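Local structure of flagellar basal body protein (Helicobacter pylori, 5NPY) at residues Y143-D148 and L174-I179; V193-N198 and L444-D449; T359-Y364 and L467-D472; N487-L492 and V502-I507. The protein is a flagellar hook protein, FlgE2, and probably contributes to building the hook, the flexible coupling between the flagellar motor and filament. All coordinates share one frame; numbering follows the deposited sequence.

Contact 1 (Y143-D148 and L174-I179)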
loop_
_atom_site.group_PDB
_atom_site.type_symbol
_atom_site.label_atom_id
_atom_site.label_comp_id
_atom_site.label_asym_id
_atom_site.label_seq_id
_atom_site.Cartn_x
_atom_site.Cartn_y
_atom_site.Cartn_z
ATOM N N TYR A 143 -1.621 -9.492 -42.643
ATOM C CA TYR A 143 -1.620 -9.203 -41.217
ATOM C C TYR A 143 -1.548 -7.707 -40.972
ATOM O O TYR A 143 -0.922 -6.966 -41.728
ATOM C CB TYR A 143 -0.439 -9.891 -40.531
ATOM C CG TYR A 143 -0.489 -11.376 -40.722
ATOM C CD1 TYR A 143 -1.490 -12.128 -40.144
ATOM C CD2 TYR A 143 0.423 -12.019 -41.530
ATOM C CE1 TYR A 143 -1.559 -13.486 -40.334
ATOM C CE2 TYR A 143 0.351 -13.373 -41.737
ATOM C CZ TYR A 143 -0.632 -14.101 -41.128
ATOM O OH TYR A 143 -0.686 -15.456 -41.326
ATOM N N VAL A 144 -2.186 -7.275 -39.887
ATOM C CA VAL A 144 -2.193 -5.877 -39.467
ATOM C C VAL A 144 -0.962 -5.603 -38.605
ATOM O O VAL A 144 -0.761 -6.252 -37.570
ATOM C CB VAL A 144 -3.483 -5.553 -38.706
ATOM C CG1 VAL A 144 -3.536 -4.073 -38.347
ATOM C CG2 VAL A 144 -4.688 -5.976 -39.541
ATOM N N TYR A 145 -0.143 -4.636 -39.019
ATOM C CA TYR A 145 1.064 -4.277 -38.274
ATOM C C TYR A 145 0.782 -3.177 -37.261
ATOM O O TYR A 145 0.059 -2.211 -37.551
ATOM C CB TYR A 145 2.191 -3.812 -39.206
ATOM C CG TYR A 145 2.873 -4.936 -39.938
ATOM C CD1 TYR A 145 2.112 -5.925 -40.548
ATOM C CD2 TYR A 145 4.267 -5.017 -40.031
ATOM C CE1 TYR A 145 2.688 -6.964 -41.211
ATOM C CE2 TYR A 145 4.867 -6.079 -40.722
ATOM C CZ TYR A 145 4.051 -7.047 -41.308
ATOM O OH TYR A 145 4.531 -8.132 -42.000
ATOM N N GLY A 146 1.391 -3.322 -36.087
ATOM C CA GLY A 146 1.335 -2.325 -35.044
ATOM C C GLY A 146 2.409 -2.569 -34.011
ATOM O O GLY A 146 3.315 -3.383 -34.210
ATOM N N ILE A 147 2.303 -1.845 -32.899
ATOM C CA ILE A 147 3.193 -2.069 -31.764
ATOM C C ILE A 147 2.661 -3.269 -30.986
ATOM O O ILE A 147 1.650 -3.174 -30.287
ATOM C CB ILE A 147 3.299 -0.836 -30.862
ATOM C CG1 ILE A 147 3.768 0.405 -31.637
ATOM C CG2 ILE A 147 4.239 -1.131 -29.698
ATOM C CD1 ILE A 147 5.271 0.689 -31.534
ATOM N N ASP A 148 3.334 -4.403 -31.114
ATOM C CA ASP A 148 3.051 -5.565 -30.281
ATOM C C ASP A 148 3.797 -5.380 -28.965
ATOM O O ASP A 148 5.032 -5.366 -28.951
ATOM C CB ASP A 148 3.480 -6.838 -31.010
ATOM C CG ASP A 148 3.194 -8.106 -30.217
ATOM O OD1 ASP A 148 2.622 -8.020 -29.102
ATOM O OD2 ASP A 148 3.526 -9.202 -30.732
ATOM N N LEU A 174 7.154 -2.057 -35.941
ATOM C CA LEU A 174 5.808 -2.589 -36.102
ATOM C C LEU A 174 5.869 -4.052 -36.511
ATOM O O LEU A 174 6.748 -4.450 -37.281
ATOM C CB LEU A 174 5.039 -1.786 -37.153
ATOM C CG LEU A 174 5.140 -0.272 -36.973
ATOM C CD1 LEU A 174 4.409 0.471 -38.102
ATOM C CD2 LEU A 174 4.615 0.153 -35.589
ATOM N N SER A 175 4.924 -4.844 -36.014
ATOM C CA SER A 175 4.865 -6.264 -36.333
ATOM C C SER A 175 3.403 -6.689 -36.337
ATOM O O SER A 175 2.517 -5.899 -35.981
ATOM C CB SER A 175 5.695 -7.090 -35.335
ATOM O OG SER A 175 5.054 -7.220 -34.079
ATOM N N PRO A 176 3.107 -7.923 -36.766
ATOM C CA PRO A 176 1.718 -8.391 -36.729
ATOM C C PRO A 176 1.185 -8.467 -35.310
ATOM O O PRO A 176 1.872 -8.928 -34.395
ATOM C CB PRO A 176 1.801 -9.780 -37.365
ATOM C CG PRO A 176 2.940 -9.682 -38.278
ATOM C CD PRO A 176 3.948 -8.854 -37.537
ATOM N N LEU A 177 -0.053 -8.009 -35.135
ATOM C CA LEU A 177 -0.723 -8.052 -33.842
ATOM C C LEU A 177 -1.450 -9.379 -33.668
ATOM O O LEU A 177 -2.123 -9.857 -34.585
ATOM C CB LEU A 177 -1.710 -6.891 -33.712
ATOM C CG LEU A 177 -1.046 -5.537 -33.944
ATOM C CD1 LEU A 177 -2.000 -4.397 -33.592
ATOM C CD2 LEU A 177 0.276 -5.426 -33.162
ATOM N N GLN A 178 -1.314 -9.971 -32.484
ATOM C CA GLN A 178 -1.935 -11.260 -32.175
ATOM C C GLN A 178 -2.686 -11.139 -30.850
ATOM O O GLN A 178 -2.086 -11.182 -29.770
ATOM C CB GLN A 178 -0.899 -12.374 -32.118
ATOM C CG GLN A 178 -1.519 -13.749 -31.926
ATOM C CD GLN A 178 -0.506 -14.814 -31.546
ATOM O OE1 GLN A 178 0.625 -14.510 -31.154
ATOM N NE2 GLN A 178 -0.911 -16.075 -31.659
ATOM N N ILE A 179 -4.000 -10.992 -30.938
ATOM C CA ILE A 179 -4.843 -10.920 -29.754
ATOM C C ILE A 179 -5.845 -12.063 -29.829
ATOM O O ILE A 179 -6.923 -11.899 -30.419
ATOM C CB ILE A 179 -5.547 -9.559 -29.655
ATOM C CG1 ILE A 179 -4.518 -8.427 -29.679
ATOM C CG2 ILE A 179 -6.416 -9.486 -28.409
ATOM C CD1 ILE A 179 -5.131 -7.056 -29.771
#
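Three backbone hydrogen bonds join Gly146 and Val144 to Ser175 and Leu177, and they form the polar frame of this antiparallel pairing. Gly146 serves twice, its N donating to Ser175 O over 2.8 Å and its O receiving Ser175 N at the same length. Beyond Pro176, Leu177 N donates to Val144 O at 3.1 Å. The same oxygen is approached by the CA-H of Pro176, with CA 3.4 Å from Val144 O, so one acceptor of a buried residue has two partners from the opposing segment.

The second kind of interaction is a CH-pi contact. Pro176 lies side by side with Tyr145, and its CD sits above the phenol, 4.2 Å from the centroid of the Tyr145 ring and 12° off the ring normal. With CG anti to its own carbonyl carbon (chi1 -76°), Tyr145 turns this face to the proline. Pro176 CB also meets Tyr143 CB at 3.9 Å.

Aliphatic packing completes the contact. Leu177 lays CD2 against the Gly146 backbone, and Leu174 brings its own CD2 to within 4.0 Å of Ile147 CG1. Ser175 OG touches Asp148 CB, while Asp148 OD1 is engaged by Lys150 N.

In a region matching the FlgE/F/G D1 family, the chemistry implies a strand end where proline stands at a position that asks for no N-H toward 143-148, leaving its ring for contact with Tyr145, and where a glycine without a side chain lets a leucine press directly onto the backbone.

Contact 2 (V193-N198 and L444-D449)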
loop_
_atom_site.group_PDB
_atom_site.type_symbol
_atom_site.label_atom_id
_atom_site.label_comp_id
_atom_site.label_asym_id
_atom_site.label_seq_id
_atom_site.Cartn_x
_atom_site.Cartn_y
_atom_site.Cartn_z
ATOM N N VAL A 193 4.731 -5.443 -0.730
ATOM C CA VAL A 193 3.561 -4.691 -0.280
ATOM C C VAL A 193 4.026 -3.429 0.440
ATOM O O VAL A 193 4.820 -3.506 1.391
ATOM C CB VAL A 193 2.665 -5.542 0.632
ATOM C CG1 VAL A 193 1.476 -4.727 1.153
ATOM C CG2 VAL A 193 2.213 -6.809 -0.108
ATOM N N GLY A 194 3.546 -2.277 -0.020
ATOM C CA GLY A 194 3.787 -0.994 0.627
ATOM C C GLY A 194 2.484 -0.267 0.936
ATOM O O GLY A 194 1.701 0.035 0.027
ATOM N N ILE A 195 2.209 0.003 2.203
ATOM C CA ILE A 195 0.951 0.652 2.573
ATOM C C ILE A 195 1.232 2.066 3.065
ATOM O O ILE A 195 2.277 2.360 3.660
ATOM C CB ILE A 195 0.135 -0.122 3.636
ATOM C CG1 ILE A 195 0.913 -0.233 4.948
ATOM C CG2 ILE A 195 -0.319 -1.474 3.081
ATOM C CD1 ILE A 195 0.106 -0.778 6.116
ATOM N N SER A 196 0.299 2.953 2.771
ATOM C CA SER A 196 0.242 4.268 3.385
ATOM C C SER A 196 -0.937 4.242 4.344
ATOM O O SER A 196 -2.062 3.941 3.935
ATOM C CB SER A 196 0.106 5.380 2.341
ATOM O OG SER A 196 -0.738 5.037 1.244
ATOM N N VAL A 197 -0.660 4.510 5.617
ATOM C CA VAL A 197 -1.647 4.518 6.689
ATOM C C VAL A 197 -1.399 5.749 7.548
ATOM O O VAL A 197 -0.249 6.127 7.811
ATOM C CB VAL A 197 -1.572 3.226 7.543
ATOM C CG1 VAL A 197 -0.165 3.018 8.150
ATOM C CG2 VAL A 197 -2.582 3.240 8.624
ATOM N N ASN A 198 -2.468 6.382 7.979
ATOM C CA ASN A 198 -2.356 7.429 8.971
ATOM C C ASN A 198 -2.740 6.818 10.302
ATOM O O ASN A 198 -3.710 6.059 10.377
ATOM C CB ASN A 198 -3.243 8.621 8.620
ATOM C CG ASN A 198 -3.093 9.732 9.614
ATOM O OD1 ASN A 198 -2.116 10.482 9.544
ATOM N ND2 ASN A 198 -4.065 9.887 10.504
ATOM N N LEU A 444 8.032 -12.212 1.185
ATOM C CA LEU A 444 7.320 -10.983 0.859
ATOM C C LEU A 444 7.925 -9.822 1.645
ATOM O O LEU A 444 7.926 -9.847 2.880
ATOM C CB LEU A 444 5.836 -11.140 1.170
ATOM C CG LEU A 444 4.852 -10.019 0.813
ATOM C CD1 LEU A 444 3.464 -10.582 0.924
ATOM C CD2 LEU A 444 4.994 -8.812 1.738
ATOM N N THR A 445 8.378 -8.780 0.926
ATOM C CA THR A 445 8.902 -7.551 1.538
ATOM C C THR A 445 7.738 -6.619 1.869
ATOM O O THR A 445 7.029 -6.174 0.961
ATOM C CB THR A 445 9.869 -6.825 0.590
ATOM O OG1 THR A 445 10.847 -7.736 0.083
ATOM C CG2 THR A 445 10.568 -5.617 1.299
ATOM N N TYR A 446 7.554 -6.300 3.155
ATOM C CA TYR A 446 6.422 -5.495 3.620
ATOM C C TYR A 446 6.939 -4.173 4.181
ATOM O O TYR A 446 7.791 -4.174 5.077
ATOM C CB TYR A 446 5.634 -6.255 4.688
ATOM C CG TYR A 446 4.343 -5.616 5.198
ATOM C CD1 TYR A 446 3.860 -5.936 6.444
ATOM C CD2 TYR A 446 3.566 -4.781 4.409
ATOM C CE1 TYR A 446 2.698 -5.401 6.927
ATOM C CE2 TYR A 446 2.386 -4.250 4.891
ATOM C CZ TYR A 446 1.958 -4.569 6.152
ATOM O OH TYR A 446 0.793 -4.062 6.675
ATOM N N SER A 447 6.439 -3.055 3.646
ATOM C CA SER A 447 6.838 -1.712 4.078
ATOM C C SER A 447 5.625 -0.947 4.596
ATOM O O SER A 447 4.608 -0.811 3.893
ATOM C CB SER A 447 7.495 -0.902 2.944
ATOM O OG SER A 447 8.686 -1.521 2.461
ATOM N N LEU A 448 5.736 -0.457 5.824
ATOM C CA LEU A 448 4.632 0.214 6.495
ATOM C C LEU A 448 4.566 1.711 6.210
ATOM O O LEU A 448 3.672 2.376 6.730
ATOM C CB LEU A 448 4.749 -0.002 8.001
ATOM C CG LEU A 448 4.588 -1.471 8.402
ATOM C CD1 LEU A 448 4.940 -1.647 9.854
ATOM C CD2 LEU A 448 3.154 -2.005 8.117
ATOM N N ASP A 449 5.479 2.270 5.414
ATOM C CA ASP A 449 5.749 3.693 5.549
ATOM C C ASP A 449 5.322 4.525 4.359
ATOM O O ASP A 449 5.318 5.750 4.472
ATOM C CB ASP A 449 7.245 3.947 5.828
ATOM C CG ASP A 449 8.141 3.522 4.682
ATOM O OD1 ASP A 449 9.148 4.219 4.444
ATOM O OD2 ASP A 449 7.835 2.494 4.028
#
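Val193 packs its two methyl groups against different partners on strand 444-447: CG2 reaches Leu444 CD2 at 3.9 Å, and CG1 lies at the same distance from Tyr446 CD2. Its CG1 stands anti to the backbone N (chi1 177°), which spreads the branches between leucine and ring. Val193 O approaches the edge of the Tyr446 ring, close to its plane. Ile195 continues this tight, buried face. Its CD1 lies 3.8 Å from Leu448 CD2, the two side chains running alongside each other, and it also touches Tyr446 OH at 3.4 Å. The phenol oxygen has its polar partner in Ser375 OG, and Leu373, on the same strand 370-381, packs on both Val193 and Tyr446.

The other face is looser. Gly194 brings no side chain there, Ser447 offers only a short one, and Thr445 is exposed; the pairing rests on the backbone. Val193 N donates to Thr445 O (2.9 Å), Ser447 N to Val193 O (2.8 Å) and Ile195 N to Ser447 O (3.0 Å). Past Ser447 the partner leaves the strand, and Ile195 O and Leu448 O are merely neighbouring acceptors.

Bonds that step from one residue to the next but one define a parallel beta pair, here two central strands of a four-stranded mixed sheet whose apolar face packs on a second sheet, as in a beta sandwich.

Contact 3 (T359-Y364 and L467-D472); sequences TEVDIY and LEASQD
The carboxamide of Gln471 and the ring of Tyr364 are turned nearly parallel, their planes 2° apart, although the two side chains cross at about a right angle. Gln471 OE1 comes to the ring obliquely, 4.0 Å from Tyr364 CD1. Gln471 OE1 lies closer to Ile363, 3.5 Å from Ile363 CG2, and Ser190 OG supplies its hydrogen bond. The same serine hydroxyl also bonds Tyr364 N, so a single residue serves both sides of the contact.

At the other end of the amide, Gln471 NE2 donates to Asp362 O over 2.8 Å. The donor lies almost on the extension of the carbonyl bond, but the oxygen is tilted from the amide plane and the N-H...O angle is 143°, so the bond is bent. An extended chain, with CG opposite the backbone N, carries the amide across the gap.

That gap is the one between layers. Strands 359-364 and 467-471 belong to different sheets, with segment axes 8.3 Å apart at closest approach and inclined by 25°, as in the face-to-face packing of a beta sandwich. No backbone bonds pass directly between them, and every link across uses at least one side chain.

Further along, the packing is apolar and small. Ala469 CB rests against both methyls of Val361, 3.8 Å from Val361 CG2. Ile195, on the strand beside 467-471, also packs against Val361.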
loop_
_atom_site.group_PDB
_atom_site.type_symbol
_atom_site.label_atom_id
_atom_site.label_comp_id
_atom_site.label_asym_id
_atom_site.label_seq_id
_atom_site.Cartn_x
_atom_site.Cartn_y
_atom_site.Cartn_z
ATOM N N THR A 359 -4.896 -2.742 10.111
ATOM C CA THR A 359 -5.041 -2.609 8.667
ATOM C C THR A 359 -5.012 -4.004 8.071
ATOM O O THR A 359 -4.673 -4.976 8.746
ATOM C CB THR A 359 -3.931 -1.747 8.049
ATOM O OG1 THR A 359 -2.672 -2.437 8.160
ATOM C CG2 THR A 359 -3.871 -0.368 8.764
ATOM N N GLU A 360 -5.371 -4.099 6.796
ATOM C CA GLU A 360 -5.511 -5.394 6.141
ATOM C C GLU A 360 -5.456 -5.171 4.638
ATOM O O GLU A 360 -6.122 -4.271 4.125
ATOM C CB GLU A 360 -6.822 -6.068 6.571
ATOM C CG GLU A 360 -7.079 -7.455 6.004
ATOM C CD GLU A 360 -8.499 -7.962 6.323
ATOM O OE1 GLU A 360 -8.717 -8.494 7.437
ATOM O OE2 GLU A 360 -9.397 -7.819 5.458
ATOM N N VAL A 361 -4.625 -5.955 3.958
ATOM C CA VAL A 361 -4.373 -5.855 2.523
ATOM C C VAL A 361 -4.655 -7.217 1.889
ATOM O O VAL A 361 -4.276 -8.260 2.439
ATOM C CB VAL A 361 -2.909 -5.427 2.255
ATOM C CG1 VAL A 361 -2.594 -5.395 0.771
ATOM C CG2 VAL A 361 -2.615 -4.061 2.906
ATOM N N ASP A 362 -5.315 -7.208 0.731
ATOM C CA ASP A 362 -5.509 -8.434 -0.026
ATOM C C ASP A 362 -4.208 -8.813 -0.717
ATOM O O ASP A 362 -3.634 -8.012 -1.460
ATOM C CB ASP A 362 -6.618 -8.272 -1.068
ATOM C CG ASP A 362 -7.988 -8.000 -0.451
ATOM O OD1 ASP A 362 -8.827 -7.352 -1.124
ATOM O OD2 ASP A 362 -8.239 -8.445 0.685
ATOM N N ILE A 363 -3.749 -10.040 -0.491
ATOM C CA ILE A 363 -2.574 -10.534 -1.197
ATOM C C ILE A 363 -2.903 -11.895 -1.788
ATOM O O ILE A 363 -3.894 -12.534 -1.420
ATOM C CB ILE A 363 -1.322 -10.605 -0.300
ATOM C CG1 ILE A 363 -1.504 -11.663 0.792
ATOM C CG2 ILE A 363 -1.020 -9.208 0.288
ATOM C CD1 ILE A 363 -0.218 -11.995 1.562
ATOM N N TYR A 364 -2.057 -12.322 -2.734
ATOM C CA TYR A 364 -2.361 -13.448 -3.602
ATOM C C TYR A 364 -1.154 -14.354 -3.740
ATOM O O TYR A 364 -0.032 -13.869 -3.907
ATOM C CB TYR A 364 -2.810 -12.961 -4.985
ATOM C CG TYR A 364 -3.910 -11.941 -4.882
ATOM C CD1 TYR A 364 -3.632 -10.578 -4.936
ATOM C CD2 TYR A 364 -5.227 -12.337 -4.692
ATOM C CE1 TYR A 364 -4.650 -9.634 -4.812
ATOM C CE2 TYR A 364 -6.250 -11.406 -4.565
ATOM C CZ TYR A 364 -5.956 -10.054 -4.622
ATOM O OH TYR A 364 -6.975 -9.125 -4.501
ATOM N N LEU A 467 -4.645 4.612 3.686
ATOM C CA LEU A 467 -4.680 5.489 2.523
ATOM C C LEU A 467 -4.586 4.714 1.214
ATOM O O LEU A 467 -5.406 4.910 0.308
ATOM C CB LEU A 467 -3.526 6.486 2.593
ATOM C CG LEU A 467 -3.408 7.128 3.965
ATOM C CD1 LEU A 467 -2.335 8.185 3.884
ATOM C CD2 LEU A 467 -4.780 7.779 4.329
ATOM N N GLU A 468 -3.582 3.842 1.089
ATOM C CA GLU A 468 -3.341 3.118 -0.154
ATOM C C GLU A 468 -2.522 1.868 0.140
ATOM O O GLU A 468 -1.657 1.892 1.012
ATOM C CB GLU A 468 -2.599 3.997 -1.162
ATOM C CG GLU A 468 -2.411 3.393 -2.546
ATOM C CD GLU A 468 -1.599 4.295 -3.448
ATOM O OE1 GLU A 468 -0.591 4.836 -2.964
ATOM O OE2 GLU A 468 -1.973 4.473 -4.630
ATOM N N ALA A 469 -2.814 0.781 -0.581
ATOM C CA ALA A 469 -2.004 -0.437 -0.556
ATOM C C ALA A 469 -1.492 -0.714 -1.964
ATOM O O ALA A 469 -2.281 -0.948 -2.883
ATOM C CB ALA A 469 -2.791 -1.640 -0.027
ATOM N N SER A 470 -0.182 -0.655 -2.127
ATOM C CA SER A 470 0.505 -0.932 -3.376
ATOM C C SER A 470 1.182 -2.297 -3.270
ATOM O O SER A 470 1.721 -2.661 -2.220
ATOM C CB SER A 470 1.539 0.160 -3.688
ATOM O OG SER A 470 0.938 1.450 -3.788
ATOM N N GLN A 471 1.157 -3.047 -4.361
ATOM C CA GLN A 471 1.480 -4.458 -4.266
ATOM C C GLN A 471 1.501 -5.061 -5.661
ATOM O O GLN A 471 0.690 -4.695 -6.515
ATOM C CB GLN A 471 0.461 -5.181 -3.397
ATOM C CG GLN A 471 0.621 -6.627 -3.392
ATOM C CD GLN A 471 -0.645 -7.326 -3.164
ATOM O OE1 GLN A 471 -0.715 -8.479 -3.143
ATOM N NE2 GLN A 471 -1.670 -6.645 -2.995
ATOM N N ASP A 472 2.412 -6.000 -5.880
ATOM C CA ASP A 472 2.589 -6.534 -7.212
ATOM C C ASP A 472 1.731 -7.759 -7.480
ATOM O O ASP A 472 1.683 -8.210 -8.626
ATOM C CB ASP A 472 4.084 -6.848 -7.451
ATOM C CG ASP A 472 4.654 -7.843 -6.444
ATOM O OD1 ASP A 472 5.710 -8.440 -6.742
ATOM O OD2 ASP A 472 4.063 -8.026 -5.361
#

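Contact 4 (N487-L492 and V502-I507)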
loop_
_atom_site.group_PDB
_atom_site.type_symbol
_atom_site.label_atom_id
_atom_site.label_comp_id
_atom_site.label_asym_id
_atom_site.label_seq_id
_atom_site.Cartn_x
_atom_site.Cartn_y
_atom_site.Cartn_z
ATOM N N ASN A 487 -6.625 6.740 -30.355
ATOM C CA ASN A 487 -5.222 6.676 -30.734
ATOM C C ASN A 487 -4.794 5.292 -31.194
ATOM O O ASN A 487 -3.602 5.063 -31.395
ATOM C CB ASN A 487 -4.349 7.122 -29.568
ATOM C CG ASN A 487 -4.207 8.622 -29.511
ATOM O OD1 ASN A 487 -3.284 9.137 -28.895
ATOM N ND2 ASN A 487 -5.114 9.337 -30.175
ATOM N N GLY A 488 -5.731 4.365 -31.364
ATOM C CA GLY A 488 -5.382 3.026 -31.781
ATOM C C GLY A 488 -4.841 2.143 -30.687
ATOM O O GLY A 488 -4.538 0.975 -30.953
ATOM N N VAL A 489 -4.734 2.650 -29.460
ATOM C CA VAL A 489 -4.200 1.859 -28.363
ATOM C C VAL A 489 -5.236 0.830 -27.928
ATOM O O VAL A 489 -6.401 1.165 -27.670
ATOM C CB VAL A 489 -3.778 2.775 -27.205
ATOM C CG1 VAL A 489 -3.318 1.949 -26.006
ATOM C CG2 VAL A 489 -2.667 3.708 -27.664
ATOM N N ILE A 490 -4.813 -0.429 -27.842
ATOM C CA ILE A 490 -5.701 -1.567 -27.625
ATOM C C ILE A 490 -5.466 -2.094 -26.218
ATOM O O ILE A 490 -4.376 -2.593 -25.908
ATOM C CB ILE A 490 -5.457 -2.671 -28.668
ATOM C CG1 ILE A 490 -5.614 -2.101 -30.085
ATOM C CG2 ILE A 490 -6.364 -3.900 -28.408
ATOM C CD1 ILE A 490 -5.332 -3.107 -31.178
ATOM N N SER A 491 -6.487 -2.005 -25.376
ATOM C CA SER A 491 -6.422 -2.514 -24.016
ATOM C C SER A 491 -7.466 -3.606 -23.813
ATOM O O SER A 491 -8.529 -3.602 -24.446
ATOM C CB SER A 491 -6.653 -1.401 -22.999
ATOM O OG SER A 491 -5.969 -0.229 -23.389
ATOM N N LEU A 492 -7.158 -4.530 -22.916
ATOM C CA LEU A 492 -8.065 -5.610 -22.551
ATOM C C LEU A 492 -8.486 -5.454 -21.093
ATOM O O LEU A 492 -7.648 -5.193 -20.226
ATOM C CB LEU A 492 -7.396 -6.970 -22.783
ATOM C CG LEU A 492 -6.908 -7.201 -24.220
ATOM C CD1 LEU A 492 -6.239 -8.557 -24.385
ATOM C CD2 LEU A 492 -8.067 -7.060 -25.210
ATOM N N VAL A 502 -2.375 -3.780 -24.647
ATOM C CA VAL A 502 -1.562 -4.871 -25.180
ATOM C C VAL A 502 -0.927 -4.550 -26.523
ATOM O O VAL A 502 0.054 -5.209 -26.900
ATOM C CB VAL A 502 -2.396 -6.169 -25.283
ATOM C CG1 VAL A 502 -3.063 -6.483 -23.952
ATOM C CG2 VAL A 502 -3.444 -6.052 -26.388
ATOM N N ALA A 503 -1.437 -3.574 -27.280
ATOM C CA ALA A 503 -0.958 -3.271 -28.624
ATOM C C ALA A 503 -1.478 -1.900 -29.038
ATOM O O ALA A 503 -2.249 -1.260 -28.317
ATOM C CB ALA A 503 -1.398 -4.343 -29.630
ATOM N N ARG A 504 -1.026 -1.445 -30.211
ATOM C CA ARG A 504 -1.681 -0.344 -30.906
ATOM C C ARG A 504 -1.596 -0.583 -32.400
ATOM O O ARG A 504 -0.677 -1.249 -32.884
ATOM C CB ARG A 504 -1.081 1.024 -30.574
ATOM C CG ARG A 504 0.229 1.344 -31.272
ATOM C CD ARG A 504 0.775 2.655 -30.737
ATOM N NE ARG A 504 -0.126 3.767 -31.048
ATOM C CZ ARG A 504 -0.121 4.939 -30.422
ATOM N NH1 ARG A 504 0.722 5.165 -29.423
ATOM N NH2 ARG A 504 -0.971 5.880 -30.782
ATOM N N ILE A 505 -2.578 -0.041 -33.121
ATOM C CA ILE A 505 -2.649 -0.195 -34.570
ATOM C C ILE A 505 -1.586 0.675 -35.224
ATOM O O ILE A 505 -1.480 1.876 -34.941
ATOM C CB ILE A 505 -4.050 0.173 -35.084
ATOM C CG1 ILE A 505 -5.125 -0.652 -34.375
ATOM C CG2 ILE A 505 -4.136 -0.034 -36.599
ATOM C CD1 ILE A 505 -5.107 -2.123 -34.732
ATOM N N GLY A 506 -0.794 0.068 -36.105
ATOM C CA GLY A 506 0.141 0.843 -36.899
ATOM C C GLY A 506 -0.572 1.876 -37.757
ATOM O O GLY A 506 -1.646 1.624 -38.317
ATOM N N ILE A 507 0.027 3.066 -37.831
ATOM C CA ILE A 507 -0.418 4.151 -38.696
ATOM C C ILE A 507 0.830 4.805 -39.269
ATOM O O ILE A 507 1.773 5.100 -38.531
ATOM C CB ILE A 507 -1.275 5.195 -37.947
ATOM C CG1 ILE A 507 -2.618 4.608 -37.523
ATOM C CG2 ILE A 507 -1.529 6.415 -38.823
ATOM C CD1 ILE A 507 -3.630 4.504 -38.655
#
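Arg504 and Val489 cross at a slant on one face of the pairing, with the valine's CG2 over the centre of the guanidinium, 4.0 Å from Arg504 CZ. The arginine leaves the backbone with CG between N and the carbonyl carbon (chi1 78°) and bends again at chi3 (-64°), which turns its head back toward Asn487. Arg504 NH2 makes a weak bond of 2.8 Å to Asn487 O; Arg504 NH1 bonds Leu169 O, and Trp546 adds a cation-pi contact to the arginine.

On the opposite face Ile490 CD1 meets Ile505 CD1 at 3.7 Å, and Ile490 CG2 crosses Val502 CG2 obliquely. Leu492 stands at about a right angle to Val502 and rests its CD1 on Val502 CG1.

These strands form a beta hairpin with a classic bulge, in which Val502 and Ala503 both face Ile490. Ile490 O accordingly takes Val502 N at 2.6 Å and, weakly, Ala503 N at 3.4 Å. Ile490 N returns a bond to Ala503 O (2.7 Å). Just before strand 489-492, Gly488 O receives Ile505 N from above the carbonyl plane, at 3.1 Å.

Following the chain from the N terminus, contact 1 closes first, a loop of 25 residues within the D1 family region. Residues 193-198 then enter the middle of the molecule and wait some 245 residues for their partner in contact 2. Before that closes, 359-364 opens contact 3, which ends at 467-472, so contacts 2 and 3 cross. Contact 2 and the 467-472 side of contact 3 share a sheet, where strand 192-198 lies between 442-447 and 465-471, and contact 3 ties it to the neighbouring sheet. Contact 4, a short hairpin, returns to the first region: strands 143-148 and 499-509 pair directly, placing contacts 1 and 4 about 9 Å apart between centres.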